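Local coordinates for YncI copper-binding domain-containing protein (Nocardia farcinica, PDB 3ESM) that is of unknown function but, as a member of the YcnI-like family with an immunoglobulin-like fold, probably binds copper through this domain of a membrane-anchored protein, at residues A[48-57]-A[69-80]; A[22-30]-A[107-117]. The protein carries 2 engineered substitutions. One frame throughout, in Å; residues are numbered along the deposited sequence. Where two conformers were deposited one is given.

In the fold
The two contacts illustrate how a beta-sandwich of immunoglobulin-like type is held together in two ways. Contact 1 joins neighbours within one sheet, the hairpin strands 54-60 and 66-73, by regular main-chain bonds; it is only partly buried, and both strand and loop residues meet the second subunit. Contact 2 joins the two sheets, strand 18-25 and the loop after it facing strands 100-109 and 114-117, and is mostly buried; the strand segments 22-25 and 107-109 come no closer than 9.9 Å between axes, too far for main-chain pairing, and side-chain amide and hydroxyl groups do the bonding. Their centres lie about 14 Å apart, and they meet where Thr26 OG1 probably hydrogen-bonds Val80 O, 3.0 Å away.

Contact 1 (A[48-57]-A[69-80]); sequences TEPMPGWTAR and VTWTADPGNPGV. Engineered in segment 48-57: Met51 (natural residue Leu). With DMS (dimethyl sulfoxide), chain D.
An antiparallel beta hairpin of the sandwich, strands 54-60 and 66-73, brings Trp54 opposite Ala73 and Ala56 opposite Trp71 as non-hydrogen-bonded pairs, while Thr55 with Thr72 and Arg57 with Thr70 are hydrogen-bonded pairs. The strand segments run at 160° to each other. Where the pairing ends, Gly53 O becomes a shared acceptor: Asp74 N reaches it at 2.8 Å and Asn77 ND2 at 2.9 Å, from opposite faces of the carbonyl plane. The Asn77 amide keeps Gly53 O in its own plane, and its OD1 takes the backbone N-H of Gly79 in an Asx turn. With CG anti to the backbone N (chi1 -180°), the amide also sets ND2 over one face of the Trp54 indole, the two planes nearly perpendicular. Further along that ring, Ala73 CB makes a CH-pi contact, 3.9 Å from the centroid of the six-membered ring. In one of its two conformers the engineered Met51 sets CE against the opposite face and SD obliquely beside Trp71, 3.7 Å from CD1. Thr55 OG1 donates to the syn side of Asp74 OD1 at 3.0 Å, whereas Asp74 OD2 and Trp54 O share a bridging water. Beyond the two segments, Phe88 of strand 85-93 meets both tryptophans, and Arg57 hydrogen-bonds Asn77 O of the second subunit besides its salt bridge to Asp59. Aromatic packing thus faces the other sheet, while polar groups close the open end of the hairpin and Arg57 reaches the second subunit.

Contact 2 (A[22-30]-A[107-117]); sequences FRVPTESET and QTYSDGRVVAW
Gln107 stretches from strand 100-109 toward Val24 and Pro25 of strand 18-25, crossing the space between the two sheets of the sandwich. Its CB lies in plane at the edge of the Trp117 indole, a neighbour on the adjoining strand. CG, anti to the backbone N (chi1 -179°), starts an extended chain and comes 4.1 Å from Val24 CG1. CD rests nearer the same methyl, which approaches from the opposite direction. At the tip the amide divides its work: OE1 accepts from Trp117 NE1 at 2.9 Å, with the acceptor almost in the indole plane, while NE2 donates to Pro25 O, also at 2.9 Å, from above the carbonyl plane. NE2 has a further partner in Thr33 OG1, which also bonds Thr26 OG1. Beside this amide stands Tyr109, whose OH accepts the backbone N-H of Glu27 at 2.7 Å, the nitrogen approaching almost within the plane of the ring. Thr26 CG2 and Ser28 CB both flank the CE1 corner of that ring obliquely. Over one ring face passes Arg113 NH2, and the edge of its guanidinium meets Ser28 CB at 3.6 Å. Arg113 NE forms a salt bridge with Asp111 OD2. The same Asp111 takes Arg113 N on OD1, an Asx turn in the loop joining strands 100-109 and 114-117. Gln107 is thus held at both ends of its amide, which fixes which end is oxygen and which nitrogen; Gln107 and Tyr109 OH engage the carbonyl of buried Pro25 and the N-H of Glu27, where strand 18-25 gives way to loop.

Contact 1 (A[48-57]-A[69-80])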
loop_
_atom_site.group_PDB
_atom_site.type_symbol
_atom_site.label_atom_id
_atom_site.label_comp_id
_atom_site.label_asym_id
_atom_site.label_seq_id
_atom_site.Cartn_x
_atom_site.Cartn_y
_atom_site.Cartn_z
ATOM N N THR A 48 14.893 -3.580 -9.712
ATOM C CA THR A 48 15.228 -3.403 -8.313
ATOM C C THR A 48 16.421 -4.257 -7.939
ATOM O O THR A 48 16.830 -5.168 -8.673
ATOM C CB THR A 48 14.054 -3.808 -7.395
ATOM O OG1 THR A 48 13.652 -5.156 -7.694
ATOM C CG2 THR A 48 12.870 -2.863 -7.616
ATOM N N GLU A 49 17.015 -3.967 -6.796
ATOM C CA GLU A 49 18.058 -4.861 -6.360
ATOM C C GLU A 49 17.587 -5.667 -5.181
ATOM O O GLU A 49 16.715 -5.232 -4.427
ATOM C CB GLU A 49 19.344 -4.131 -6.070
ATOM C CG GLU A 49 19.235 -3.059 -5.062
ATOM C CD GLU A 49 20.518 -2.275 -4.968
ATOM O OE1 GLU A 49 20.984 -2.029 -3.828
ATOM O OE2 GLU A 49 21.061 -1.911 -6.044
ATOM N N PRO A 50 18.160 -6.857 -5.032
ATOM C CA PRO A 50 17.720 -7.830 -4.048
ATOM C C PRO A 50 17.790 -7.181 -2.684
ATOM O O PRO A 50 18.756 -6.487 -2.370
ATOM C CB PRO A 50 18.755 -8.950 -4.187
ATOM C CG PRO A 50 19.288 -8.780 -5.586
ATOM C CD PRO A 50 19.356 -7.306 -5.762
ATOM N N MET A 51 16.729 -7.360 -1.912
ATOM C CA MET A 51 16.581 -6.749 -0.602
ATOM C C MET A 51 16.091 -7.875 0.316
ATOM O O MET A 51 14.888 -8.161 0.309
ATOM C CB MET A 51 15.499 -5.654 -0.756
ATOM C CG MET A 51 15.272 -4.709 0.398
ATOM S SD MET A 51 14.188 -3.291 -0.069
ATOM C CE MET A 51 14.037 -2.524 1.522
ATOM N N PRO A 52 16.988 -8.528 1.084
ATOM C CA PRO A 52 16.527 -9.633 1.909
ATOM C C PRO A 52 15.348 -9.223 2.783
ATOM O O PRO A 52 15.370 -8.135 3.409
ATOM C CB PRO A 52 17.767 -9.987 2.759
ATOM C CG PRO A 52 18.899 -9.596 1.852
ATOM C CD PRO A 52 18.433 -8.274 1.267
ATOM N N GLY A 53 14.341 -10.081 2.810
ATOM C CA GLY A 53 13.167 -9.833 3.634
ATOM C C GLY A 53 12.105 -8.992 2.966
ATOM O O GLY A 53 11.071 -8.737 3.575
ATOM N N TRP A 54 12.348 -8.549 1.733
ATOM C CA TRP A 54 11.338 -7.738 0.997
ATOM C C TRP A 54 11.121 -8.329 -0.384
ATOM O O TRP A 54 12.062 -8.916 -0.977
ATOM C CB TRP A 54 11.846 -6.304 0.803
ATOM C CG TRP A 54 12.049 -5.572 2.093
ATOM C CD1 TRP A 54 13.087 -5.736 2.998
ATOM C CD2 TRP A 54 11.186 -4.582 2.650
ATOM N NE1 TRP A 54 12.912 -4.871 4.075
ATOM C CE2 TRP A 54 11.772 -4.142 3.877
ATOM C CE3 TRP A 54 10.022 -3.975 2.206
ATOM C CZ2 TRP A 54 11.158 -3.184 4.709
ATOM C CZ3 TRP A 54 9.419 -2.971 3.041
ATOM C CH2 TRP A 54 10.003 -2.594 4.265
ATOM N N THR A 55 9.904 -8.208 -0.899
ATOM C CA THR A 55 9.630 -8.612 -2.261
ATOM C C THR A 55 9.310 -7.377 -3.075
ATOM O O THR A 55 8.623 -6.503 -2.595
ATOM C CB THR A 55 8.470 -9.614 -2.314
ATOM O OG1 THR A 55 8.921 -10.829 -1.648
ATOM C CG2 THR A 55 8.121 -9.912 -3.766
ATOM N N ALA A 56 9.848 -7.281 -4.287
ATOM C CA ALA A 56 9.561 -6.125 -5.142
ATOM C C ALA A 56 8.789 -6.548 -6.398
ATOM O O ALA A 56 9.040 -7.643 -6.973
ATOM C CB ALA A 56 10.832 -5.393 -5.522
ATOM N N ARG A 57 7.842 -5.704 -6.807
ATOM C CA ARG A 57 7.156 -5.891 -8.087
ATOM C C ARG A 57 7.287 -4.579 -8.851
ATOM O O ARG A 57 7.199 -3.501 -8.259
ATOM C CB ARG A 57 5.658 -6.239 -7.970
ATOM C CG ARG A 57 4.790 -5.219 -7.317
ATOM C CD ARG A 57 3.329 -5.755 -7.233
ATOM N NE ARG A 57 2.634 -5.711 -8.520
ATOM C CZ ARG A 57 2.126 -6.760 -9.171
ATOM N NH1 ARG A 57 2.212 -8.008 -8.679
ATOM N NH2 ARG A 57 1.514 -6.544 -10.326
ATOM N N VAL A 69 6.647 0.877 -8.833
ATOM C CA VAL A 69 7.417 -0.229 -8.229
ATOM C C VAL A 69 6.944 -0.305 -6.801
ATOM O O VAL A 69 6.676 0.736 -6.166
ATOM C CB VAL A 69 8.941 0.005 -8.301
ATOM C CG1 VAL A 69 9.339 1.415 -7.796
ATOM C CG2 VAL A 69 9.703 -1.095 -7.526
ATOM N N THR A 70 6.798 -1.529 -6.288
ATOM C CA THR A 70 6.336 -1.672 -4.903
ATOM C C THR A 70 7.238 -2.642 -4.179
ATOM O O THR A 70 7.550 -3.725 -4.722
ATOM C CB THR A 70 4.905 -2.225 -4.814
ATOM O OG1 THR A 70 3.981 -1.347 -5.451
ATOM C CG2 THR A 70 4.501 -2.440 -3.334
ATOM N N TRP A 71 7.716 -2.260 -2.998
ATOM C CA TRP A 71 8.470 -3.195 -2.129
ATOM C C TRP A 71 7.584 -3.529 -0.946
ATOM O O TRP A 71 6.936 -2.635 -0.386
ATOM C CB TRP A 71 9.728 -2.520 -1.590
ATOM C CG TRP A 71 10.766 -2.215 -2.587
ATOM C CD1 TRP A 71 11.830 -3.015 -2.919
ATOM C CD2 TRP A 71 10.911 -1.004 -3.346
ATOM N NE1 TRP A 71 12.616 -2.376 -3.855
ATOM C CE2 TRP A 71 12.077 -1.146 -4.139
ATOM C CE3 TRP A 71 10.154 0.175 -3.442
ATOM C CZ2 TRP A 71 12.547 -0.128 -4.981
ATOM C CZ3 TRP A 71 10.603 1.186 -4.288
ATOM C CH2 TRP A 71 11.779 1.023 -5.064
ATOM N N THR A 72 7.565 -4.794 -0.537
ATOM C CA THR A 72 6.659 -5.234 0.525
ATOM C C THR A 72 7.446 -6.117 1.449
ATOM O O THR A 72 8.144 -7.023 0.983
ATOM C CB THR A 72 5.506 -6.076 -0.031
ATOM O OG1 THR A 72 4.801 -5.317 -1.030
ATOM C CG2 THR A 72 4.535 -6.439 1.121
ATOM N N ALA A 73 7.329 -5.859 2.753
ATOM C CA ALA A 73 8.055 -6.666 3.746
ATOM C C ALA A 73 7.453 -8.070 3.809
ATOM O O ALA A 73 6.228 -8.223 3.888
ATOM C CB ALA A 73 7.944 -5.959 5.106
ATOM N N ASP A 74 8.303 -9.096 3.617
ATOM C CA ASP A 74 7.864 -10.479 3.785
ATOM C C ASP A 74 7.276 -10.757 5.163
ATOM O O ASP A 74 7.660 -10.168 6.144
ATOM C CB ASP A 74 9.036 -11.442 3.589
ATOM C CG ASP A 74 9.654 -11.324 2.222
ATOM O OD1 ASP A 74 8.986 -10.809 1.316
ATOM O OD2 ASP A 74 10.832 -11.731 2.083
ATOM N N PRO A 75 6.390 -11.751 5.233
ATOM C CA PRO A 75 5.820 -12.194 6.522
ATOM C C PRO A 75 6.948 -12.541 7.506
ATOM O O PRO A 75 7.923 -13.222 7.131
ATOM C CB PRO A 75 5.023 -13.440 6.112
ATOM C CG PRO A 75 4.587 -13.132 4.731
ATOM C CD PRO A 75 5.810 -12.456 4.099
ATOM N N GLY A 76 6.836 -12.111 8.752
ATOM C CA GLY A 76 7.915 -12.324 9.718
ATOM C C GLY A 76 8.895 -11.180 9.823
ATOM O O GLY A 76 9.510 -10.994 10.878
ATOM N N ASN A 77 9.082 -10.446 8.721
ATOM C CA ASN A 77 9.892 -9.237 8.752
ATOM C C ASN A 77 9.049 -8.131 9.358
ATOM O O ASN A 77 8.006 -7.804 8.784
ATOM C CB ASN A 77 10.298 -8.897 7.311
ATOM C CG ASN A 77 11.153 -7.656 7.222
ATOM O OD1 ASN A 77 11.378 -6.968 8.222
ATOM N ND2 ASN A 77 11.635 -7.352 6.016
ATOM N N PRO A 78 9.470 -7.568 10.498
ATOM C CA PRO A 78 8.652 -6.570 11.193
ATOM C C PRO A 78 8.622 -5.209 10.470
ATOM O O PRO A 78 7.923 -4.299 10.942
ATOM C CB PRO A 78 9.382 -6.403 12.530
ATOM C CG PRO A 78 10.792 -6.718 12.223
ATOM C CD PRO A 78 10.718 -7.846 11.243
ATOM N N GLY A 79 9.385 -5.054 9.392
ATOM C CA GLY A 79 9.452 -3.779 8.660
ATOM C C GLY A 79 10.339 -2.739 9.332
ATOM O O GLY A 79 11.073 -3.049 10.284
ATOM N N VAL A 80 10.320 -1.509 8.824
ATOM C CA VAL A 80 11.266 -0.496 9.274
ATOM C C VAL A 80 10.772 0.138 10.557
ATOM O O VAL A 80 9.675 0.709 10.610
ATOM C CB VAL A 80 11.451 0.583 8.191
ATOM C CG1 VAL A 80 12.560 1.595 8.604
ATOM C CG2 VAL A 80 11.719 -0.072 6.833
HETATM S S DMS D . 4.374 -9.718 10.874
HETATM O O DMS D . 4.494 -10.894 9.577
HETATM C C1 DMS D . 3.868 -10.516 12.424
HETATM C C2 DMS D . 6.081 -9.260 11.274
HETATM O O HOH W 1 14.216 -5.123 -3.951
HETATM O O HOH W 2 15.443 -2.785 -4.801
HETATM O O HOH W 3 12.041 -11.961 -0.423
HETATM O O HOH W 4 5.661 -6.072 -3.493
#

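Contact 2 (A[22-30]-A[107-117])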
loop_
_atom_site.group_PDB
_atom_site.type_symbol
_atom_site.label_atom_id
_atom_site.label_comp_id
_atom_site.label_asym_id
_atom_site.label_seq_id
_atom_site.Cartn_x
_atom_site.Cartn_y
_atom_site.Cartn_z
ATOM N N PHE A 22 15.629 5.675 -2.765
ATOM C CA PHE A 22 14.594 6.367 -1.973
ATOM C C PHE A 22 14.843 6.054 -0.516
ATOM O O PHE A 22 14.834 4.888 -0.132
ATOM C CB PHE A 22 13.188 5.912 -2.383
ATOM C CG PHE A 22 12.852 6.276 -3.787
ATOM C CD1 PHE A 22 12.427 7.562 -4.094
ATOM C CD2 PHE A 22 12.991 5.351 -4.805
ATOM C CE1 PHE A 22 12.144 7.914 -5.407
ATOM C CE2 PHE A 22 12.712 5.694 -6.140
ATOM C CZ PHE A 22 12.307 6.977 -6.437
ATOM N N ARG A 23 15.115 7.084 0.287
ATOM C CA ARG A 23 15.370 6.860 1.704
ATOM C C ARG A 23 14.127 7.301 2.436
ATOM O O ARG A 23 13.722 8.463 2.348
ATOM C CB ARG A 23 16.583 7.655 2.176
ATOM C CG ARG A 23 16.996 7.320 3.595
ATOM C CD ARG A 23 18.321 7.994 3.957
ATOM N NE ARG A 23 18.838 7.452 5.201
ATOM C CZ ARG A 23 18.891 8.130 6.337
ATOM N NH1 ARG A 23 18.479 9.388 6.365
ATOM N NH2 ARG A 23 19.373 7.551 7.437
ATOM N N VAL A 24 13.522 6.357 3.152
ATOM C CA VAL A 24 12.218 6.547 3.759
ATOM C C VAL A 24 12.257 6.500 5.283
ATOM O O VAL A 24 12.712 5.499 5.855
ATOM C CB VAL A 24 11.304 5.408 3.309
ATOM C CG1 VAL A 24 9.897 5.528 3.953
ATOM C CG2 VAL A 24 11.261 5.372 1.754
ATOM N N PRO A 25 11.757 7.558 5.943
ATOM C CA PRO A 25 11.766 7.576 7.409
ATOM C C PRO A 25 10.514 6.948 7.962
ATOM O O PRO A 25 9.453 7.168 7.424
ATOM C CB PRO A 25 11.679 9.062 7.728
ATOM C CG PRO A 25 10.794 9.614 6.600
ATOM C CD PRO A 25 11.246 8.828 5.379
ATOM N N THR A 26 10.629 6.213 9.071
ATOM C CA THR A 26 9.444 5.744 9.762
ATOM C C THR A 26 9.001 6.801 10.763
ATOM O O THR A 26 9.639 6.993 11.792
ATOM C CB THR A 26 9.714 4.363 10.422
ATOM O OG1 THR A 26 9.898 3.399 9.375
ATOM C CG2 THR A 26 8.532 3.920 11.257
ATOM N N GLU A 27 7.925 7.507 10.426
ATOM C CA GLU A 27 7.461 8.655 11.219
ATOM C C GLU A 27 6.278 8.296 12.094
ATOM O O GLU A 27 5.201 8.886 12.008
ATOM C CB GLU A 27 7.189 9.847 10.294
ATOM C CG GLU A 27 8.524 10.347 9.759
ATOM C CD GLU A 27 8.462 11.562 8.839
ATOM O OE1 GLU A 27 9.560 12.106 8.577
ATOM O OE2 GLU A 27 7.362 11.984 8.391
ATOM N N SER A 28 6.498 7.294 12.926
ATOM C CA SER A 28 5.546 6.891 13.920
ATOM C C SER A 28 6.367 6.531 15.132
ATOM O O SER A 28 7.529 6.128 15.015
ATOM C CB SER A 28 4.770 5.649 13.469
ATOM O OG SER A 28 4.014 5.131 14.544
ATOM N N GLU A 29 5.766 6.646 16.304
ATOM C CA GLU A 29 6.456 6.155 17.495
ATOM C C GLU A 29 6.197 4.676 17.776
ATOM O O GLU A 29 6.889 4.070 18.596
ATOM C CB GLU A 29 6.097 7.008 18.702
ATOM C CG GLU A 29 6.648 8.408 18.551
ATOM C CD GLU A 29 6.488 9.208 19.813
ATOM O OE1 GLU A 29 5.594 8.853 20.618
ATOM O OE2 GLU A 29 7.265 10.173 19.999
ATOM N N THR A 30 5.217 4.091 17.094
ATOM C CA THR A 30 4.848 2.718 17.358
ATOM C C THR A 30 4.769 1.815 16.125
ATOM O O THR A 30 5.062 0.622 16.204
ATOM C CB THR A 30 3.494 2.662 18.041
ATOM O OG1 THR A 30 2.572 3.505 17.323
ATOM C CG2 THR A 30 3.647 3.159 19.487
ATOM N N GLN A 107 3.400 5.200 1.380
ATOM C CA GLN A 107 4.140 4.445 2.420
ATOM C C GLN A 107 3.151 3.772 3.352
ATOM O O GLN A 107 2.367 4.448 4.009
ATOM C CB GLN A 107 4.998 5.436 3.226
ATOM C CG GLN A 107 5.852 4.821 4.341
ATOM C CD GLN A 107 6.544 5.920 5.172
ATOM O OE1 GLN A 107 6.366 7.103 4.876
ATOM N NE2 GLN A 107 7.336 5.535 6.179
ATOM N N THR A 108 3.206 2.441 3.467
ATOM C CA THR A 108 2.275 1.730 4.308
ATOM C C THR A 108 2.912 1.416 5.646
ATOM O O THR A 108 4.075 0.950 5.680
ATOM C CB THR A 108 1.872 0.377 3.648
ATOM O OG1 THR A 108 1.172 0.610 2.405
ATOM C CG2 THR A 108 0.998 -0.422 4.586
ATOM N N TYR A 109 2.134 1.615 6.722
ATOM C CA TYR A 109 2.569 1.285 8.086
ATOM C C TYR A 109 1.861 0.069 8.619
ATOM O O TYR A 109 0.764 -0.262 8.164
ATOM C CB TYR A 109 2.267 2.445 9.015
ATOM C CG TYR A 109 3.257 3.576 8.888
ATOM C CD1 TYR A 109 4.288 3.712 9.808
ATOM C CD2 TYR A 109 3.135 4.532 7.883
ATOM C CE1 TYR A 109 5.165 4.749 9.740
ATOM C CE2 TYR A 109 4.014 5.604 7.821
ATOM C CZ TYR A 109 5.030 5.698 8.756
ATOM O OH TYR A 109 5.947 6.738 8.732
ATOM N N SER A 110 2.506 -0.593 9.580
ATOM C CA SER A 110 1.968 -1.809 10.161
ATOM C C SER A 110 0.594 -1.663 10.794
ATOM O O SER A 110 -0.119 -2.671 10.972
ATOM C CB SER A 110 2.940 -2.310 11.202
ATOM O OG SER A 110 3.199 -1.303 12.163
ATOM N N ASP A 111 0.241 -0.448 11.198
ATOM C CA ASP A 111 -1.084 -0.212 11.824
ATOM C C ASP A 111 -2.206 0.041 10.816
ATOM O O ASP A 111 -3.353 0.385 11.198
ATOM C CB ASP A 111 -1.016 0.950 12.831
ATOM C CG ASP A 111 -0.665 2.268 12.187
ATOM O OD1 ASP A 111 -0.603 2.342 10.937
ATOM O OD2 ASP A 111 -0.415 3.250 12.955
ATOM N N GLY A 112 -1.892 -0.114 9.530
ATOM C CA GLY A 112 -2.894 0.029 8.491
ATOM C C GLY A 112 -2.911 1.384 7.796
ATOM O O GLY A 112 -3.539 1.521 6.750
ATOM N N ARG A 113 -2.271 2.387 8.386
ATOM C CA ARG A 113 -2.217 3.721 7.769
ATOM C C ARG A 113 -1.317 3.731 6.524
ATOM O O ARG A 113 -0.338 3.001 6.462
ATOM C CB ARG A 113 -1.708 4.765 8.778
ATOM C CG ARG A 113 -2.597 4.893 10.021
ATOM C CD ARG A 113 -2.077 6.033 10.961
ATOM N NE ARG A 113 -0.818 5.686 11.636
ATOM C CZ ARG A 113 0.393 6.136 11.286
ATOM N NH1 ARG A 113 0.552 6.982 10.267
ATOM N NH2 ARG A 113 1.463 5.740 11.963
ATOM N N VAL A 114 -1.655 4.580 5.558
ATOM C CA VAL A 114 -0.806 4.771 4.384
ATOM C C VAL A 114 -0.593 6.262 4.256
ATOM O O VAL A 114 -1.601 7.027 4.233
ATOM C CB VAL A 114 -1.433 4.191 3.099
ATOM C CG1 VAL A 114 -0.549 4.517 1.884
ATOM C CG2 VAL A 114 -1.647 2.656 3.218
ATOM N N VAL A 115 0.671 6.664 4.203
ATOM C CA VAL A 115 1.049 8.065 4.047
ATOM C C VAL A 115 1.390 8.383 2.608
ATOM O O VAL A 115 2.229 7.712 1.992
ATOM C CB VAL A 115 2.208 8.439 4.951
ATOM C CG1 VAL A 115 2.617 9.881 4.697
ATOM C CG2 VAL A 115 1.832 8.217 6.412
ATOM N N ALA A 116 0.728 9.419 2.069
ATOM C CA ALA A 116 0.939 9.844 0.677
ATOM C C ALA A 116 2.050 10.873 0.611
ATOM O O ALA A 116 2.000 11.885 1.336
ATOM C CB ALA A 116 -0.344 10.437 0.111
ATOM N N TRP A 117 3.029 10.640 -0.248
ATOM C CA TRP A 117 4.116 11.593 -0.480
ATOM C C TRP A 117 3.914 12.086 -1.899
ATOM O O TRP A 117 4.596 11.653 -2.839
ATOM C CB TRP A 117 5.491 10.952 -0.309
ATOM C CG TRP A 117 5.770 10.447 1.071
ATOM C CD1 TRP A 117 5.513 9.197 1.572
ATOM C CD2 TRP A 117 6.380 11.184 2.131
ATOM N NE1 TRP A 117 5.932 9.119 2.885
ATOM C CE2 TRP A 117 6.476 10.325 3.248
ATOM C CE3 TRP A 117 6.877 12.486 2.236
ATOM C CZ2 TRP A 117 7.047 10.740 4.468
ATOM C CZ3 TRP A 117 7.427 12.908 3.436
ATOM C CH2 TRP A 117 7.521 12.036 4.535
HETATM O O HOH W 5 2.720 8.125 10.231
HETATM O O HOH W 6 0.052 2.621 15.581
#